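Long-range contact in inactive glucansucrase (Lactobacillus reuteri, PDB 5JBD), which is a family 70 glycoside hydrolase homologue with a TIM-barrel fold, named as an inactive member of the glucansucrases: residues Q779-T791 and N848-Y862. Residues are numbered along the deposited sequence; the frame is centred on the assembly and turned at random.
Sequences QTYANQIYFAYTT and NIGIGLAVKLANGDY. With SO4 (sulfate ion), chain F.
I851 wedges its CG1-CD1 arm between two tyrosines: CG1 sits over the centre of one Y781 ring face, a CH-pi contact 3.8 Å from the centroid, while I851 CD1 lies 3.5 Å from Y786 CD1. The arm gets there because CG1 lies anti to the backbone N (chi1 -157°). I849 lays its CD1 over a face of the Y786 ring and presses that CD1 to 3.1 Å from F787 O, and G850 O meets the Y786 ring at its edge. E172 accepts hydrogen bonds from the backbone N of N848, I849 and G850 and bonds to Y786 OH. Further along, the F787 ring packs obliquely on L853 CB and A854, and I785 CD1 rests over the Y862 ring face, 3.9 Å from its centroid. Between these apolar patches the backbones are joined through water: one molecule bridges I785 O, A854 N and, weakly, I851 O, and another links F787 N to G850 O. The looser, partly exposed side is water-lined: Q784 OE1 takes a weak, 3.4 Å hydrogen bond from K856 NZ, and a water ties the same oxygen to I851 O. The loop 848-862, which follows strand 841-845, runs along the outer edge of strand 784-791, whose other edge pairs with strand 758-767.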
loop_
_atom_site.group_PDB
_atom_site.type_symbol
_atom_site.label_atom_id
_atom_site.label_comp_id
_atom_site.label_asym_id
_atom_site.label_seq_id
_atom_site.Cartn_x
_atom_site.Cartn_y
_atom_site.Cartn_z
ATOM N N GLN A 779 -24.668 0.301 17.184
ATOM C CA GLN A 779 -24.400 -1.131 17.358
ATOM C C GLN A 779 -22.911 -1.407 17.434
ATOM O O GLN A 779 -22.100 -0.687 16.840
ATOM C CB GLN A 779 -24.981 -1.934 16.198
ATOM C CG GLN A 779 -26.498 -1.872 16.058
ATOM C CD GLN A 779 -27.221 -2.679 17.137
ATOM O OE1 GLN A 779 -27.783 -2.121 18.089
ATOM N NE2 GLN A 779 -27.207 -4.002 16.991
ATOM N N THR A 780 -22.554 -2.455 18.169
ATOM C CA THR A 780 -21.161 -2.879 18.285
ATOM C C THR A 780 -21.077 -4.377 18.579
ATOM O O THR A 780 -22.105 -5.040 18.759
ATOM C CB THR A 780 -20.417 -2.063 19.375
ATOM O OG1 THR A 780 -18.999 -2.273 19.263
ATOM C CG2 THR A 780 -20.890 -2.426 20.794
ATOM N N TYR A 781 -19.850 -4.894 18.614
ATOM C CA TYR A 781 -19.580 -6.229 19.167
ATOM C C TYR A 781 -18.181 -6.316 19.763
ATOM O O TYR A 781 -17.270 -5.642 19.297
ATOM C CB TYR A 781 -19.792 -7.330 18.124
ATOM C CG TYR A 781 -19.128 -7.140 16.785
ATOM C CD1 TYR A 781 -17.835 -7.603 16.553
ATOM C CD2 TYR A 781 -19.812 -6.553 15.723
ATOM C CE1 TYR A 781 -17.231 -7.455 15.309
ATOM C CE2 TYR A 781 -19.219 -6.402 14.469
ATOM C CZ TYR A 781 -17.930 -6.857 14.263
ATOM O OH TYR A 781 -17.337 -6.704 13.026
ATOM N N ALA A 782 -18.045 -7.135 20.811
ATOM C CA ALA A 782 -16.773 -7.346 21.506
ATOM C C ALA A 782 -16.630 -8.800 21.920
ATOM O O ALA A 782 -17.622 -9.450 22.278
ATOM C CB ALA A 782 -16.686 -6.452 22.740
ATOM N N ASN A 783 -15.397 -9.300 21.879
ATOM C CA ASN A 783 -15.075 -10.639 22.379
ATOM C C ASN A 783 -15.916 -11.736 21.709
ATOM O O ASN A 783 -16.416 -12.646 22.376
ATOM C CB ASN A 783 -15.209 -10.682 23.918
ATOM C CG ASN A 783 -14.332 -9.642 24.610
ATOM O OD1 ASN A 783 -14.834 -8.711 25.254
ATOM N ND2 ASN A 783 -13.027 -9.788 24.470
ATOM N N GLN A 784 -16.070 -11.626 20.388
ATOM C CA GLN A 784 -16.853 -12.571 19.595
ATOM C C GLN A 784 -15.932 -13.444 18.778
ATOM O O GLN A 784 -14.986 -12.946 18.165
ATOM C CB GLN A 784 -17.789 -11.839 18.629
ATOM C CG GLN A 784 -18.912 -11.052 19.280
ATOM C CD GLN A 784 -19.795 -11.898 20.166
ATOM O OE1 GLN A 784 -20.267 -12.961 19.768
ATOM N NE2 GLN A 784 -20.026 -11.424 21.385
ATOM N N ILE A 785 -16.229 -14.739 18.733
ATOM C CA ILE A 785 -15.479 -15.649 17.877
ATOM C C ILE A 785 -15.858 -15.386 16.416
ATOM O O ILE A 785 -17.034 -15.360 16.075
ATOM C CB ILE A 785 -15.663 -17.130 18.299
ATOM C CG1 ILE A 785 -15.076 -17.315 19.707
ATOM C CG2 ILE A 785 -14.985 -18.047 17.287
ATOM C CD1 ILE A 785 -15.022 -18.719 20.235
ATOM N N TYR A 786 -14.830 -15.237 15.579
ATOM C CA TYR A 786 -14.934 -14.817 14.184
ATOM C C TYR A 786 -13.965 -15.673 13.376
ATOM O O TYR A 786 -12.823 -15.902 13.809
ATOM C CB TYR A 786 -14.505 -13.336 14.118
ATOM C CG TYR A 786 -14.558 -12.616 12.769
ATOM C CD1 TYR A 786 -15.761 -12.444 12.085
ATOM C CD2 TYR A 786 -13.406 -12.038 12.211
ATOM C CE1 TYR A 786 -15.810 -11.750 10.872
ATOM C CE2 TYR A 786 -13.446 -11.339 10.999
ATOM C CZ TYR A 786 -14.645 -11.188 10.332
ATOM O OH TYR A 786 -14.699 -10.503 9.125
ATOM N N PHE A 787 -14.403 -16.152 12.212
ATOM C CA PHE A 787 -13.601 -17.081 11.416
ATOM C C PHE A 787 -12.785 -16.363 10.338
ATOM O O PHE A 787 -12.964 -16.573 9.138
ATOM C CB PHE A 787 -14.493 -18.178 10.815
ATOM C CG PHE A 787 -15.252 -18.987 11.837
ATOM C CD1 PHE A 787 -14.613 -19.512 12.964
ATOM C CD2 PHE A 787 -16.597 -19.273 11.654
ATOM C CE1 PHE A 787 -15.309 -20.273 13.894
ATOM C CE2 PHE A 787 -17.296 -20.046 12.573
ATOM C CZ PHE A 787 -16.651 -20.546 13.696
ATOM N N ALA A 788 -11.856 -15.522 10.786
ATOM C CA ALA A 788 -11.046 -14.707 9.880
ATOM C C ALA A 788 -10.093 -15.581 9.110
ATOM O O ALA A 788 -9.614 -16.596 9.636
ATOM C CB ALA A 788 -10.256 -13.667 10.666
ATOM N N TYR A 789 -9.826 -15.196 7.867
ATOM C CA TYR A 789 -8.700 -15.742 7.109
ATOM C C TYR A 789 -7.425 -15.117 7.672
ATOM O O TYR A 789 -7.250 -13.905 7.589
ATOM C CB TYR A 789 -8.859 -15.448 5.616
ATOM C CG TYR A 789 -9.965 -16.269 4.992
ATOM C CD1 TYR A 789 -11.290 -15.847 5.039
ATOM C CD2 TYR A 789 -9.694 -17.499 4.409
ATOM C CE1 TYR A 789 -12.309 -16.616 4.487
ATOM C CE2 TYR A 789 -10.705 -18.277 3.843
ATOM C CZ TYR A 789 -12.009 -17.831 3.892
ATOM O OH TYR A 789 -13.010 -18.592 3.351
ATOM N N THR A 790 -6.584 -15.942 8.293
ATOM C CA THR A 790 -5.363 -15.491 8.971
ATOM C C THR A 790 -4.092 -16.299 8.675
ATOM O O THR A 790 -2.991 -15.864 9.034
ATOM C CB THR A 790 -5.522 -15.621 10.490
ATOM O OG1 THR A 790 -5.651 -17.004 10.810
ATOM C CG2 THR A 790 -6.734 -14.868 11.003
ATOM N N THR A 791 -4.234 -17.478 8.070
ATOM C CA THR A 791 -3.193 -18.471 8.111
ATOM C C THR A 791 -2.689 -18.801 6.703
ATOM O O THR A 791 -3.477 -19.044 5.781
ATOM C CB THR A 791 -3.688 -19.711 8.885
ATOM O OG1 THR A 791 -4.033 -19.311 10.217
ATOM C CG2 THR A 791 -2.622 -20.801 8.941
ATOM N N ASN A 848 -15.867 -9.391 5.223
ATOM C CA ASN A 848 -17.135 -9.602 4.513
ATOM C C ASN A 848 -17.661 -11.057 4.591
ATOM O O ASN A 848 -18.224 -11.557 3.627
ATOM C CB ASN A 848 -17.031 -9.163 3.034
ATOM C CG ASN A 848 -16.654 -7.699 2.867
ATOM O OD1 ASN A 848 -15.743 -7.369 2.115
ATOM N ND2 ASN A 848 -17.354 -6.819 3.558
ATOM N N ILE A 849 -17.492 -11.702 5.746
ATOM C CA ILE A 849 -18.011 -13.072 5.969
ATOM C C ILE A 849 -19.177 -13.179 6.957
ATOM O O ILE A 849 -19.983 -14.120 6.866
ATOM C CB ILE A 849 -16.889 -14.050 6.386
ATOM C CG1 ILE A 849 -16.223 -13.623 7.698
ATOM C CG2 ILE A 849 -15.856 -14.162 5.268
ATOM C CD1 ILE A 849 -15.172 -14.586 8.192
ATOM N N GLY A 850 -19.247 -12.255 7.908
ATOM C CA GLY A 850 -20.312 -12.208 8.904
ATOM C C GLY A 850 -19.800 -12.521 10.293
ATOM O O GLY A 850 -18.865 -13.311 10.452
ATOM N N ILE A 851 -20.434 -11.917 11.294
ATOM C CA ILE A 851 -20.026 -12.059 12.694
ATOM C C ILE A 851 -20.757 -13.206 13.403
ATOM O O ILE A 851 -20.351 -13.600 14.496
ATOM C CB ILE A 851 -20.201 -10.707 13.454
ATOM C CG1 ILE A 851 -19.299 -10.611 14.693
ATOM C CG2 ILE A 851 -21.652 -10.463 13.878
ATOM C CD1 ILE A 851 -17.825 -10.817 14.438
ATOM N N GLY A 852 -21.827 -13.725 12.780
ATOM C CA GLY A 852 -22.654 -14.797 13.354
ATOM C C GLY A 852 -22.497 -16.170 12.728
ATOM O O GLY A 852 -23.385 -17.009 12.886
ATOM N N LEU A 853 -21.391 -16.414 12.019
ATOM C CA LEU A 853 -21.127 -17.730 11.425
ATOM C C LEU A 853 -20.939 -18.807 12.490
ATOM O O LEU A 853 -21.376 -19.947 12.295
ATOM C CB LEU A 853 -19.896 -17.715 10.501
ATOM C CG LEU A 853 -19.989 -16.947 9.179
ATOM C CD1 LEU A 853 -18.680 -17.039 8.403
ATOM C CD2 LEU A 853 -21.123 -17.463 8.319
ATOM N N ALA A 854 -20.287 -18.440 13.597
ATOM C CA ALA A 854 -19.986 -19.382 14.683
ATOM C C ALA A 854 -21.255 -19.921 15.334
ATOM O O ALA A 854 -22.083 -19.146 15.813
ATOM C CB ALA A 854 -19.096 -18.715 15.722
ATOM N N VAL A 855 -21.394 -21.254 15.357
ATOM C CA VAL A 855 -22.610 -21.892 15.845
ATOM C C VAL A 855 -22.664 -21.844 17.368
ATOM O O VAL A 855 -21.739 -22.286 18.049
ATOM C CB VAL A 855 -22.725 -23.358 15.360
ATOM C CG1 VAL A 855 -23.942 -24.054 15.971
ATOM C CG2 VAL A 855 -22.799 -23.413 13.837
ATOM N N LYS A 856 -23.756 -21.285 17.875
ATOM C CA LYS A 856 -24.094 -21.335 19.282
ATOM C C LYS A 856 -25.331 -22.197 19.431
ATOM O O LYS A 856 -26.216 -22.175 18.569
ATOM C CB LYS A 856 -24.368 -19.928 19.817
ATOM C CG LYS A 856 -23.149 -19.028 19.788
ATOM C CD LYS A 856 -23.425 -17.637 20.337
ATOM C CE LYS A 856 -22.125 -16.853 20.447
ATOM N NZ LYS A 856 -22.286 -15.423 20.830
ATOM N N LEU A 857 -25.388 -22.961 20.517
ATOM C CA LEU A 857 -26.575 -23.748 20.851
ATOM C C LEU A 857 -27.666 -22.792 21.351
ATOM O O LEU A 857 -27.402 -21.610 21.577
ATOM C CB LEU A 857 -26.258 -24.828 21.907
ATOM C CG LEU A 857 -25.460 -26.100 21.576
ATOM C CD1 LEU A 857 -26.404 -27.189 21.126
ATOM C CD2 LEU A 857 -24.325 -25.933 20.567
ATOM N N ALA A 858 -28.888 -23.295 21.510
ATOM C CA ALA A 858 -30.025 -22.465 21.945
ATOM C C ALA A 858 -29.769 -21.754 23.285
ATOM O O ALA A 858 -30.200 -20.611 23.466
ATOM C CB ALA A 858 -31.307 -23.289 22.006
ATOM N N ASN A 859 -29.036 -22.411 24.191
ATOM C CA ASN A 859 -28.635 -21.813 25.484
ATOM C C ASN A 859 -27.454 -20.821 25.442
ATOM O O ASN A 859 -27.013 -20.354 26.487
ATOM C CB ASN A 859 -28.331 -22.925 26.506
ATOM C CG ASN A 859 -27.032 -23.672 26.216
ATOM O OD1 ASN A 859 -26.271 -23.328 25.309
ATOM N ND2 ASN A 859 -26.779 -24.708 26.993
ATOM N N GLY A 860 -26.933 -20.511 24.256
ATOM C CA GLY A 860 -25.853 -19.533 24.110
ATOM C C GLY A 860 -24.444 -20.105 24.082
ATOM O O GLY A 860 -23.514 -19.407 23.688
ATOM N N ASP A 861 -24.269 -21.365 24.478
ATOM C CA ASP A 861 -22.944 -21.994 24.463
ATOM C C ASP A 861 -22.449 -22.180 23.034
ATOM O O ASP A 861 -23.229 -22.554 22.155
ATOM C CB ASP A 861 -22.983 -23.378 25.118
ATOM C CG ASP A 861 -23.240 -23.334 26.615
ATOM O OD1 ASP A 861 -23.239 -22.243 27.216
ATOM O OD2 ASP A 861 -23.431 -24.426 27.191
ATOM N N TYR A 862 -21.159 -21.933 22.808
ATOM C CA TYR A 862 -20.536 -22.280 21.532
ATOM C C TYR A 862 -20.546 -23.794 21.330
ATOM O O TYR A 862 -20.222 -24.550 22.251
ATOM C CB TYR A 862 -19.094 -21.774 21.460
ATOM C CG TYR A 862 -18.980 -20.302 21.124
ATOM C CD1 TYR A 862 -19.188 -19.848 19.819
ATOM C CD2 TYR A 862 -18.671 -19.360 22.103
ATOM C CE1 TYR A 862 -19.087 -18.490 19.504
ATOM C CE2 TYR A 862 -18.578 -18.000 21.796
ATOM C CZ TYR A 862 -18.784 -17.572 20.501
ATOM O OH TYR A 862 -18.681 -16.231 20.195
HETATM S S SO4 F . -29.920 -26.933 20.190
HETATM O O1 SO4 F . -31.378 -26.887 19.931
HETATM O O2 SO4 F . -29.547 -28.198 20.862
HETATM O O3 SO4 F . -29.551 -25.808 21.073
HETATM O O4 SO4 F . -29.188 -26.835 18.910
HETATM O O HOH W 1 -19.349 -15.516 17.580
HETATM O O HOH W 2 -21.294 -12.740 17.062
HETATM O O HOH W 3 -18.740 -15.862 13.836
HETATM O O HOH W 4 -17.251 -15.656 11.561
#